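Side-chain contacts in intracellular exo-alpha-(1->5)-L-arabinofuranosidase (Bifidobacterium longum, PDB 2Y2W), which hydrolyses terminal alpha-(1->5)-linked L-arabinofuranosyl residues from branched and debranched arabinans, and also acts on wheat arabinoxylan, in plant cell-wall breakdown: residues Gly218-Gly223 against Gly254-Tyr259; Cys283-Phe288 against Thr311-Thr316; Asp339-Trp344 against Ser390-Leu395; Asp384-Gly389 against Leu482-Asp487. All blocks are in the same frame, centred on the assembly; numbering follows the deposited sequence.

Contact 1 (Gly218-Gly223 against Gly254-Tyr259)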
loop_
_atom_site.group_PDB
_atom_site.type_symbol
_atom_site.label_atom_id
_atom_site.label_comp_id
_atom_site.label_asym_id
_atom_site.label_seq_id
_atom_site.Cartn_x
_atom_site.Cartn_y
_atom_site.Cartn_z
ATOM N N GLY D 218 12.352 13.100 2.175
ATOM C CA GLY D 218 13.310 13.366 1.106
ATOM C C GLY D 218 12.887 12.735 -0.208
ATOM O O GLY D 218 12.604 11.540 -0.249
ATOM N N PRO D 219 12.833 13.537 -1.290
ATOM C CA PRO D 219 12.475 13.033 -2.625
ATOM C C PRO D 219 13.537 12.118 -3.255
ATOM O O PRO D 219 13.314 11.578 -4.340
ATOM C CB PRO D 219 12.307 14.314 -3.456
ATOM C CG PRO D 219 12.110 15.407 -2.450
ATOM C CD PRO D 219 12.950 15.006 -1.280
ATOM N N TRP D 220 14.672 11.953 -2.577
ATOM C CA TRP D 220 15.711 11.004 -2.992
ATOM C C TRP D 220 15.456 9.600 -2.425
ATOM O O TRP D 220 16.094 8.628 -2.839
ATOM C CB TRP D 220 17.091 11.498 -2.546
ATOM C CG TRP D 220 17.181 11.716 -1.067
ATOM C CD1 TRP D 220 17.511 10.789 -0.116
ATOM C CD2 TRP D 220 16.919 12.936 -0.363
ATOM N NE1 TRP D 220 17.475 11.358 1.133
ATOM C CE2 TRP D 220 17.117 12.675 1.012
ATOM C CE3 TRP D 220 16.540 14.227 -0.762
ATOM C CZ2 TRP D 220 16.948 13.657 1.996
ATOM C CZ3 TRP D 220 16.372 15.205 0.214
ATOM C CH2 TRP D 220 16.576 14.913 1.578
ATOM N N GLN D 221 14.525 9.510 -1.475
ATOM C CA GLN D 221 14.252 8.272 -0.754
ATOM C C GLN D 221 13.326 7.349 -1.539
ATOM O O GLN D 221 12.322 7.792 -2.104
ATOM C CB GLN D 221 13.637 8.587 0.609
ATOM C CG GLN D 221 13.788 7.487 1.647
ATOM C CD GLN D 221 15.213 7.347 2.168
ATOM O OE1 GLN D 221 15.617 6.267 2.601
ATOM N NE2 GLN D 221 15.978 8.440 2.133
ATOM N N VAL D 222 13.669 6.065 -1.563
ATOM C CA VAL D 222 12.855 5.064 -2.237
ATOM C C VAL D 222 11.508 4.960 -1.527
ATOM O O VAL D 222 11.448 4.686 -0.327
ATOM C CB VAL D 222 13.566 3.690 -2.304
ATOM C CG1 VAL D 222 12.683 2.650 -2.987
ATOM C CG2 VAL D 222 14.887 3.815 -3.041
ATOM N N GLY D 223 10.438 5.212 -2.275
ATOM C CA GLY D 223 9.082 5.192 -1.736
ATOM C C GLY D 223 8.801 6.370 -0.822
ATOM O O GLY D 223 8.148 6.215 0.208
ATOM N N GLY D 254 11.419 12.711 11.065
ATOM C CA GLY D 254 11.148 14.139 11.055
ATOM C C GLY D 254 11.623 14.700 9.736
ATOM O O GLY D 254 11.406 14.095 8.684
ATOM N N SER D 255 12.282 15.852 9.792
ATOM C CA SER D 255 12.862 16.454 8.598
ATOM C C SER D 255 14.286 15.961 8.356
ATOM O O SER D 255 15.037 15.681 9.300
ATOM C CB SER D 255 12.819 17.981 8.683
ATOM O OG SER D 255 11.485 18.457 8.582
ATOM N N SER D 256 14.644 15.851 7.079
ATOM C CA SER D 256 15.984 15.436 6.679
ATOM C C SER D 256 16.974 16.594 6.771
ATOM O O SER D 256 18.175 16.414 6.554
ATOM C CB SER D 256 15.960 14.868 5.262
ATOM O OG SER D 256 15.144 13.712 5.202
ATOM N N GLY D 257 16.454 17.774 7.102
ATOM C CA GLY D 257 17.249 18.993 7.222
ATOM C C GLY D 257 16.373 20.210 7.447
ATOM O O GLY D 257 15.162 20.168 7.214
ATOM N N ALA D 258 16.994 21.298 7.901
ATOM C CA ALA D 258 16.290 22.553 8.167
ATOM C C ALA D 258 15.869 23.254 6.877
ATOM O O ALA D 258 14.928 24.053 6.873
ATOM C CB ALA D 258 17.156 23.473 9.011
ATOM N N TYR D 259 16.571 22.942 5.790
ATOM C CA TYR D 259 16.308 23.527 4.473
ATOM C C TYR D 259 15.001 23.032 3.852
ATOM O O TYR D 259 14.426 23.702 2.990
ATOM C CB TYR D 259 17.479 23.244 3.521
ATOM C CG TYR D 259 17.847 21.777 3.394
ATOM C CD1 TYR D 259 17.180 20.942 2.495
ATOM C CD2 TYR D 259 18.870 21.226 4.170
ATOM C CE1 TYR D 259 17.515 19.596 2.380
ATOM C CE2 TYR D 259 19.215 19.882 4.061
ATOM C CZ TYR D 259 18.534 19.074 3.164
ATOM O OH TYR D 259 18.872 17.744 3.049
#

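Contact 2 (Cys283-Phe288 against Thr311-Thr316)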
loop_
_atom_site.group_PDB
_atom_site.type_symbol
_atom_site.label_atom_id
_atom_site.label_comp_id
_atom_site.label_asym_id
_atom_site.label_seq_id
_atom_site.Cartn_x
_atom_site.Cartn_y
_atom_site.Cartn_z
ATOM N N CYS D 283 15.697 14.119 14.012
ATOM C CA CYS D 283 16.235 15.323 13.394
ATOM C C CYS D 283 17.528 14.992 12.668
ATOM O O CYS D 283 18.378 14.264 13.191
ATOM C CB CYS D 283 16.498 16.401 14.442
ATOM S SG CYS D 283 15.038 16.951 15.333
ATOM N N HIS D 284 17.666 15.531 11.459
ATOM C CA HIS D 284 18.851 15.312 10.638
ATOM C C HIS D 284 19.517 16.641 10.296
ATOM O O HIS D 284 18.868 17.552 9.781
ATOM C CB HIS D 284 18.483 14.538 9.368
ATOM C CG HIS D 284 18.042 13.127 9.624
ATOM N ND1 HIS D 284 18.339 12.090 8.767
ATOM C CD2 HIS D 284 17.339 12.581 10.644
ATOM C CE1 HIS D 284 17.829 10.969 9.245
ATOM N NE2 HIS D 284 17.220 11.239 10.385
ATOM N N ALA D 285 20.810 16.751 10.592
ATOM C CA ALA D 285 21.538 18.003 10.393
ATOM C C ALA D 285 22.978 17.790 9.931
ATOM O O ALA D 285 23.844 17.407 10.722
ATOM C CB ALA D 285 21.501 18.847 11.666
ATOM N N TYR D 286 23.220 18.041 8.647
ATOM C CA TYR D 286 24.564 17.969 8.073
ATOM C C TYR D 286 25.083 19.366 7.729
ATOM O O TYR D 286 24.313 20.236 7.308
ATOM C CB TYR D 286 24.576 17.092 6.817
ATOM C CG TYR D 286 24.372 15.611 7.058
ATOM C CD1 TYR D 286 25.408 14.812 7.546
ATOM C CD2 TYR D 286 23.151 15.002 6.771
ATOM C CE1 TYR D 286 25.227 13.448 7.755
ATOM C CE2 TYR D 286 22.959 13.637 6.975
ATOM C CZ TYR D 286 24.002 12.868 7.467
ATOM O OH TYR D 286 23.817 11.521 7.669
ATOM N N TYR D 287 26.388 19.572 7.906
ATOM C CA TYR D 287 27.014 20.869 7.644
ATOM C C TYR D 287 28.377 20.719 6.975
ATOM O O TYR D 287 29.095 19.757 7.236
ATOM C CB TYR D 287 27.169 21.667 8.940
ATOM C CG TYR D 287 25.903 21.777 9.755
ATOM C CD1 TYR D 287 24.925 22.719 9.437
ATOM C CD2 TYR D 287 25.683 20.939 10.846
ATOM C CE1 TYR D 287 23.760 22.822 10.186
ATOM C CE2 TYR D 287 24.521 21.033 11.602
ATOM C CZ TYR D 287 23.565 21.978 11.267
ATOM O OH TYR D 287 22.416 22.076 12.014
ATOM N N PHE D 288 28.720 21.676 6.111
ATOM C CA PHE D 288 30.029 21.707 5.445
ATOM C C PHE D 288 30.421 23.112 4.993
ATOM O O PHE D 288 29.591 24.022 4.981
ATOM C CB PHE D 288 30.090 20.706 4.278
ATOM C CG PHE D 288 29.249 21.085 3.082
ATOM C CD1 PHE D 288 27.866 20.927 3.101
ATOM C CD2 PHE D 288 29.848 21.574 1.925
ATOM C CE1 PHE D 288 27.092 21.266 1.993
ATOM C CE2 PHE D 288 29.086 21.914 0.813
ATOM C CZ PHE D 288 27.703 21.760 0.846
ATOM N N THR D 311 20.467 25.035 16.773
ATOM C CA THR D 311 19.695 25.668 17.848
ATOM C C THR D 311 18.265 25.983 17.390
ATOM O O THR D 311 17.298 25.623 18.068
ATOM C CB THR D 311 20.403 26.941 18.390
ATOM O OG1 THR D 311 21.715 26.598 18.855
ATOM C CG2 THR D 311 19.620 27.564 19.540
ATOM N N LYS D 312 18.141 26.641 16.238
ATOM C CA LYS D 312 16.841 26.890 15.615
ATOM C C LYS D 312 16.116 25.589 15.273
ATOM O O LYS D 312 14.912 25.468 15.510
ATOM C CB LYS D 312 16.993 27.757 14.362
ATOM C CG LYS D 312 16.665 29.220 14.590
ATOM C CD LYS D 312 16.862 30.045 13.323
ATOM C CE LYS D 312 16.007 31.317 13.334
ATOM N NZ LYS D 312 16.266 32.197 14.518
ATOM N N PHE D 313 16.861 24.629 14.721
ATOM C CA PHE D 313 16.356 23.291 14.411
ATOM C C PHE D 313 15.676 22.673 15.638
ATOM O O PHE D 313 14.526 22.233 15.565
ATOM C CB PHE D 313 17.516 22.395 13.949
ATOM C CG PHE D 313 17.116 21.281 13.016
ATOM C CD1 PHE D 313 16.040 20.442 13.305
ATOM C CD2 PHE D 313 17.836 21.060 11.849
ATOM C CE1 PHE D 313 15.684 19.412 12.439
ATOM C CE2 PHE D 313 17.488 20.033 10.977
ATOM C CZ PHE D 313 16.410 19.206 11.273
ATOM N N ILE D 314 16.397 22.658 16.760
ATOM C CA ILE D 314 15.894 22.123 18.025
ATOM C C ILE D 314 14.640 22.866 18.487
ATOM O O ILE D 314 13.651 22.238 18.867
ATOM C CB ILE D 314 16.996 22.133 19.126
ATOM C CG1 ILE D 314 18.048 21.058 18.831
ATOM C CG2 ILE D 314 16.394 21.909 20.517
ATOM C CD1 ILE D 314 19.418 21.326 19.432
ATOM N N ALA D 315 14.680 24.196 18.429
ATOM C CA ALA D 315 13.556 25.033 18.856
ATOM C C ALA D 315 12.282 24.750 18.060
ATOM O O ALA D 315 11.205 24.607 18.641
ATOM C CB ALA D 315 13.925 26.512 18.768
ATOM N N THR D 316 12.422 24.654 16.739
ATOM C CA THR D 316 11.290 24.485 15.829
ATOM C C THR D 316 10.658 23.095 15.935
ATOM O O THR D 316 9.429 22.965 15.940
ATOM C CB THR D 316 11.699 24.760 14.360
ATOM O OG1 THR D 316 12.507 25.940 14.300
ATOM C CG2 THR D 316 10.474 24.953 13.476
#

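Contact 3 (Asp339-Trp344 against Ser390-Leu395)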
loop_
_atom_site.group_PDB
_atom_site.type_symbol
_atom_site.label_atom_id
_atom_site.label_comp_id
_atom_site.label_asym_id
_atom_site.label_seq_id
_atom_site.Cartn_x
_atom_site.Cartn_y
_atom_site.Cartn_z
ATOM N N ASP D 339 19.364 11.663 15.145
ATOM C CA ASP D 339 19.939 10.385 14.728
ATOM C C ASP D 339 20.804 10.438 13.465
ATOM O O ASP D 339 21.396 9.430 13.073
ATOM C CB ASP D 339 18.865 9.286 14.641
ATOM C CG ASP D 339 17.674 9.674 13.776
ATOM O OD1 ASP D 339 17.708 10.734 13.115
ATOM O OD2 ASP D 339 16.693 8.899 13.762
ATOM N N GLU D 340 20.875 11.606 12.835
ATOM C CA GLU D 340 21.851 11.856 11.777
ATOM C C GLU D 340 22.379 13.286 11.868
ATOM O O GLU D 340 21.699 14.235 11.476
ATOM C CB GLU D 340 21.262 11.569 10.389
ATOM C CG GLU D 340 21.293 10.096 9.994
ATOM C CD GLU D 340 20.920 9.848 8.542
ATOM O OE1 GLU D 340 21.309 10.654 7.667
ATOM O OE2 GLU D 340 20.243 8.833 8.273
ATOM N N TRP D 341 23.583 13.432 12.411
ATOM C CA TRP D 341 24.237 14.735 12.502
ATOM C C TRP D 341 25.726 14.633 12.188
ATOM O O TRP D 341 26.298 13.545 12.218
ATOM C CB TRP D 341 24.004 15.380 13.878
ATOM C CG TRP D 341 24.756 14.736 15.013
ATOM C CD1 TRP D 341 24.333 13.698 15.792
ATOM C CD2 TRP D 341 26.057 15.097 15.501
ATOM N NE1 TRP D 341 25.287 13.386 16.729
ATOM C CE2 TRP D 341 26.357 14.228 16.572
ATOM C CE3 TRP D 341 26.998 16.070 15.133
ATOM C CZ2 TRP D 341 27.558 14.302 17.285
ATOM C CZ3 TRP D 341 28.195 16.141 15.840
ATOM C CH2 TRP D 341 28.462 15.260 16.906
ATOM N N GLY D 342 26.341 15.772 11.876
ATOM C CA GLY D 342 27.780 15.833 11.636
ATOM C C GLY D 342 28.178 16.642 10.417
ATOM O O GLY D 342 27.330 17.235 9.748
ATOM N N VAL D 343 29.478 16.658 10.136
ATOM C CA VAL D 343 30.020 17.368 8.985
ATOM C C VAL D 343 30.064 16.448 7.768
ATOM O O VAL D 343 30.652 15.368 7.825
ATOM C CB VAL D 343 31.432 17.945 9.282
ATOM C CG1 VAL D 343 32.073 18.507 8.020
ATOM C CG2 VAL D 343 31.357 19.021 10.357
ATOM N N TRP D 344 29.429 16.881 6.678
ATOM C CA TRP D 344 29.449 16.146 5.410
ATOM C C TRP D 344 29.461 17.079 4.200
ATOM O O TRP D 344 28.529 17.860 3.992
ATOM C CB TRP D 344 28.274 15.159 5.331
ATOM C CG TRP D 344 28.065 14.501 3.979
ATOM C CD1 TRP D 344 29.028 14.144 3.074
ATOM C CD2 TRP D 344 26.813 14.096 3.406
ATOM N NE1 TRP D 344 28.454 13.561 1.971
ATOM C CE2 TRP D 344 27.096 13.515 2.149
ATOM C CE3 TRP D 344 25.481 14.168 3.833
ATOM C CZ2 TRP D 344 26.093 13.013 1.311
ATOM C CZ3 TRP D 344 24.483 13.667 2.998
ATOM C CH2 TRP D 344 24.797 13.098 1.752
ATOM N N SER D 390 31.386 22.137 18.677
ATOM C CA SER D 390 30.345 23.113 19.013
ATOM C C SER D 390 28.937 22.539 18.862
ATOM O O SER D 390 28.026 22.933 19.596
ATOM C CB SER D 390 30.494 24.396 18.184
ATOM O OG SER D 390 30.110 24.197 16.835
ATOM N N LEU D 391 28.759 21.620 17.913
ATOM C CA LEU D 391 27.476 20.931 17.740
ATOM C C LEU D 391 27.151 20.074 18.961
ATOM O O LEU D 391 26.020 20.086 19.449
ATOM C CB LEU D 391 27.463 20.078 16.466
ATOM C CG LEU D 391 27.512 20.761 15.096
ATOM C CD1 LEU D 391 27.622 19.717 13.998
ATOM C CD2 LEU D 391 26.313 21.664 14.853
ATOM N N MET D 392 28.157 19.353 19.455
ATOM C CA MET D 392 28.038 18.560 20.677
ATOM C C MET D 392 27.686 19.431 21.887
ATOM O O MET D 392 26.886 19.025 22.733
ATOM C CB MET D 392 29.330 17.772 20.933
ATOM C CG MET D 392 29.294 16.865 22.166
ATOM S SD MET D 392 27.890 15.722 22.217
ATOM C CE MET D 392 28.331 14.572 20.913
ATOM N N ILE D 393 28.288 20.620 21.954
ATOM C CA ILE D 393 27.986 21.609 22.998
ATOM C C ILE D 393 26.513 22.034 22.956
ATOM O O ILE D 393 25.849 22.080 23.995
ATOM C CB ILE D 393 28.930 22.846 22.904
ATOM C CG1 ILE D 393 30.338 22.478 23.391
ATOM C CG2 ILE D 393 28.371 24.043 23.687
ATOM C CD1 ILE D 393 31.419 23.490 23.042
ATOM N N THR D 394 26.007 22.322 21.755
ATOM C CA THR D 394 24.597 22.687 21.572
ATOM C C THR D 394 23.678 21.528 21.958
ATOM O O THR D 394 22.615 21.739 22.553
ATOM C CB THR D 394 24.301 23.148 20.122
ATOM O OG1 THR D 394 25.146 24.255 19.793
ATOM C CG2 THR D 394 22.844 23.582 19.962
ATOM N N LEU D 395 24.102 20.309 21.626
ATOM C CA LEU D 395 23.358 19.105 21.985
ATOM C C LEU D 395 23.291 18.939 23.501
ATOM O O LEU D 395 22.230 18.635 24.048
ATOM C CB LEU D 395 23.976 17.861 21.332
ATOM C CG LEU D 395 23.752 17.630 19.832
ATOM C CD1 LEU D 395 24.713 16.571 19.315
ATOM C CD2 LEU D 395 22.309 17.243 19.522
#

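Contact 4 (Asp384-Gly389 against Leu482-Asp487)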
loop_
_atom_site.group_PDB
_atom_site.type_symbol
_atom_site.label_atom_id
_atom_site.label_comp_id
_atom_site.label_asym_id
_atom_site.label_seq_id
_atom_site.Cartn_x
_atom_site.Cartn_y
_atom_site.Cartn_z
ATOM N N ASP D 384 36.699 21.368 10.611
ATOM C CA ASP D 384 35.578 20.423 10.647
ATOM C C ASP D 384 35.364 19.856 12.051
ATOM O O ASP D 384 34.227 19.681 12.492
ATOM C CB ASP D 384 35.796 19.281 9.648
ATOM C CG ASP D 384 35.764 19.746 8.197
ATOM O OD1 ASP D 384 35.069 20.738 7.891
ATOM O OD2 ASP D 384 36.435 19.111 7.355
ATOM N N ALA D 385 36.469 19.586 12.743
ATOM C CA ALA D 385 36.439 19.073 14.109
ATOM C C ALA D 385 35.896 20.098 15.100
ATOM O O ALA D 385 35.128 19.747 15.997
ATOM C CB ALA D 385 37.819 18.613 14.526
ATOM N N VAL D 386 36.292 21.361 14.932
ATOM C CA VAL D 386 35.856 22.440 15.826
ATOM C C VAL D 386 34.348 22.685 15.703
ATOM O O VAL D 386 33.676 22.988 16.693
ATOM C CB VAL D 386 36.667 23.756 15.595
ATOM C CG1 VAL D 386 36.163 24.890 16.488
ATOM C CG2 VAL D 386 38.152 23.523 15.846
ATOM N N VAL D 387 33.823 22.535 14.488
ATOM C CA VAL D 387 32.386 22.664 14.240
ATOM C C VAL D 387 31.603 21.551 14.945
ATOM O O VAL D 387 30.570 21.814 15.562
ATOM C CB VAL D 387 32.061 22.707 12.717
ATOM C CG1 VAL D 387 30.551 22.736 12.470
ATOM C CG2 VAL D 387 32.710 23.920 12.077
ATOM N N GLU D 388 32.108 20.319 14.865
ATOM C CA GLU D 388 31.477 19.181 15.544
ATOM C C GLU D 388 31.533 19.310 17.065
ATOM O O GLU D 388 30.590 18.922 17.758
ATOM C CB GLU D 388 32.084 17.853 15.087
ATOM C CG GLU D 388 31.585 17.398 13.721
ATOM C CD GLU D 388 31.914 15.947 13.404
ATOM O OE1 GLU D 388 32.138 15.146 14.343
ATOM O OE2 GLU D 388 31.944 15.603 12.202
ATOM N N GLY D 389 32.634 19.865 17.571
ATOM C CA GLY D 389 32.776 20.177 18.992
ATOM C C GLY D 389 31.699 21.126 19.487
ATOM O O GLY D 389 31.154 20.940 20.577
ATOM N N LEU D 482 33.567 22.143 28.232
ATOM C CA LEU D 482 33.881 22.134 26.806
ATOM C C LEU D 482 33.568 23.508 26.225
ATOM O O LEU D 482 32.475 24.035 26.435
ATOM C CB LEU D 482 33.069 21.058 26.076
ATOM C CG LEU D 482 33.189 19.597 26.525
ATOM C CD1 LEU D 482 31.945 18.814 26.136
ATOM C CD2 LEU D 482 34.435 18.942 25.954
ATOM N N ALA D 483 34.529 24.086 25.507
ATOM C CA ALA D 483 34.353 25.413 24.914
ATOM C C ALA D 483 34.929 25.515 23.503
ATOM O O ALA D 483 35.921 24.862 23.176
ATOM C CB ALA D 483 34.949 26.490 25.817
ATOM N N VAL D 484 34.297 26.347 22.679
ATOM C CA VAL D 484 34.684 26.520 21.279
ATOM C C VAL D 484 34.887 27.998 20.927
ATOM O O VAL D 484 34.133 28.861 21.379
ATOM C CB VAL D 484 33.641 25.852 20.328
ATOM C CG1 VAL D 484 33.620 26.508 18.949
ATOM C CG2 VAL D 484 33.928 24.364 20.189
ATOM N N ASN D 485 35.924 28.273 20.137
ATOM C CA ASN D 485 36.146 29.600 19.565
ATOM C C ASN D 485 35.764 29.612 18.087
ATOM O O ASN D 485 36.399 28.943 17.267
ATOM C CB ASN D 485 37.603 30.042 19.753
ATOM C CG ASN D 485 37.844 31.482 19.316
ATOM O OD1 ASN D 485 36.935 32.315 19.335
ATOM N ND2 ASN D 485 39.076 31.779 18.924
ATOM N N ARG D 486 34.725 30.378 17.757
ATOM C CA ARG D 486 34.148 30.379 16.409
ATOM C C ARG D 486 34.716 31.447 15.466
ATOM O O ARG D 486 34.492 31.382 14.256
ATOM C CB ARG D 486 32.619 30.480 16.478
ATOM C CG ARG D 486 31.944 29.226 17.015
ATOM C CD ARG D 486 30.433 29.279 16.869
ATOM N NE ARG D 486 29.790 30.030 17.944
ATOM C CZ ARG D 486 28.474 30.112 18.125
ATOM N NH1 ARG D 486 27.639 29.488 17.301
ATOM N NH2 ARG D 486 27.989 30.820 19.135
ATOM N N ASP D 487 35.444 32.417 16.019
ATOM C CA ASP D 487 36.101 33.454 15.218
ATOM C C ASP D 487 37.184 32.824 14.344
ATOM O O ASP D 487 37.941 31.967 14.804
ATOM C CB ASP D 487 36.699 34.538 16.123
ATOM C CG ASP D 487 37.037 35.825 15.371
ATOM O OD1 ASP D 487 37.735 35.768 14.333
ATOM O OD2 ASP D 487 36.616 36.906 15.836
#

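Contact 1 (Gly218-Gly223 against Gly254-Tyr259)
The benzo end of the W220 indole meets S256 where two loops of the chain converge, and this is the tight half of the contact. S256 CB sits at the edge of the indole, close to the ring plane, 3.6 Å from W220 CZ2. Its hydroxyl oxygen lies almost as near, with OG 3.7 Å from the same CZ2, but its polar partner is D217, to which it is hydrogen-bonded just ahead of G218. W220 has CG placed between its own backbone N and carbonyl carbon (chi1 57°), which folds the indole back over the type I turn G218-Q221, itself closed by Q221 N to G218 O at 3.1 Å. One face of the indole therefore rests on G218 CA, 3.5 Å from the ring plane.

The outer half is much looser. Y259, an exposed residue, reaches W220 from the opposite direction and touches it through its hydroxyl, OH lying 3.9 Å from W220 CH2, a van der Waals contact made obliquely to the indole. W220 itself is partly exposed, whereas S256 and G218 are buried. Both loops follow barrel strands, 209-212 and 249-252, and S256 and Q221 touch E215, the probable acid/base. Such loops at the C-terminal ends of the strands form the active-site rim of a (beta/alpha)8 glycoside hydrolase of family 51.

Contact 2 (Cys283-Phe288 against Thr311-Thr316)
F313 makes every close contact across the two segments, its ring reaching from helix 307-327 onto C283, H284 and A285 of barrel strand 280-287. The two short segments run nearly antiparallel, at 168°, with their axes 10.1 Å apart, and the phenyl group spans that gap. CG of F313 stands roughly anti to the backbone N (chi1 -152°), which sends the ring toward the strand.

The apolar contacts come from the two strand residues whose CB atoms face the helix. C283 CB approaches F313 CE1 to 3.7 Å, while A285 CB lies more distantly at the other side of the ring, 4.2 Å from CE2. Both meet the ring obliquely.

A sulfur-aromatic contact adds to the first of these. C283 SG is 4.9 Å from the centroid of the F313 ring and 59° off its normal, so the sulfur approaches obliquely, off the ring's axis.

The polar approach is by the backbone: H284 O lies obliquely near CE2 and CZ of F313. H284 leaves the strand on the side away from the helix, and its ND1 is hydrogen-bonded to OE2 of E215, the probable acid/base. F263 and F338 make edge-to-face contacts with F313 and extend the aromatic cluster.

The chemistry thus divides the strand between its two sides: apolar groups and a sulfur face the helix on the outside of the barrel, while on the other side, beyond H284, Y286, a probable arabinofuranose-binding residue, is hydrogen-bonded to E340.

Contact 3 (Asp339-Trp344 against Ser390-Leu395)
W341 meets three side chains of helix 382-397, L391, M392 and L395, which lie round different parts of its indole, two of them sharing CZ2. From CB, which points toward the helix, CG is set between the backbone N and the carbonyl carbon (chi1 72°), and the ring system is turned broadside to L395. On the five-membered ring, L395 CD1 forms a CH-pi contact, 4.2 Å from the ring centroid and 19° off the normal; the same methyl is 4.1 Å from W341 NE1. W341 follows E340, the probable nucleophile, at the end of the seventh strand of the (beta/alpha)8 barrel, and so joins that strand to the helix leading into the eighth; the E340 carboxylate is turned to the opposite side of the chain, in a salt bridge with R109.

Further out, the six-membered ring meets L391 along one side: L391 CD1 comes to the edge near the ring plane, 3.9 Å from W341 CE3, and L391 CB lies 4.1 Å from CZ3. Across the ring, at CZ2, stands the methyl of M392, whose chain bends at both chi2 and chi3 to bring CE obliquely to 3.7 Å from W341 CZ2. At the outermost atom, W341 CH2, the same M392 CE is still within 4.1 Å.

Contact 4 (Asp384-Gly389 against Leu482-Asp487)
V386 and V484 meet where the (beta/alpha)8 barrel borders the C-terminal beta domain: helix 382-397 of the barrel packs on strand 478-485 of the mixed sheet. Their short segments run at 131° to each other and approach to 8.5 Å, and these two valines, with G389, account for most of the surface buried between them.

V484 points toward the helix and divides its branches between two parts of it. Its CG1, roughly anti to the backbone N (chi1 154°), meets one methyl of V386, CG1 to CG1 at 3.9 Å. Its CG2 lies against the helix backbone instead, 3.8 Å from V386 O and 4.0 Å from G389 C.

G389, three residues on from V386, has only backbone on the side facing the strand, and V484 CG2 lies against it.

V386 answers with a single branch, CG1, while I557 packs against its side chain from a neighbouring loop. S390, I393 and W559 close around V484, so the junction is buried and largely apolar. N485 leaves the strand on the side away from the helix, and its ND2 donates to P555 O; its backbone faces V386, whose CG1 stands 4.1 Å from N485 O.

Contacts 2, 3 and 4 are buried, while contact 1 is only partly so, lying on the active-site rim between two barrel loops. Contacts 2 and 3 reach neighbouring barrel strands, 280-287 and 335-341, and are tied by A285 N to E340 O, a probable hydrogen bond. Contacts 3 and 4 share helix 382-397, which turns one side to the barrel and another to the beta domain. Chemistry follows place: an indole edge against a serine at the rim, one aromatic ring on a strand in contact 2, an indole among aliphatic chains in contact 3, and valine methyls against each other and against helix backbone in contact 4, away from the probable catalytic residues.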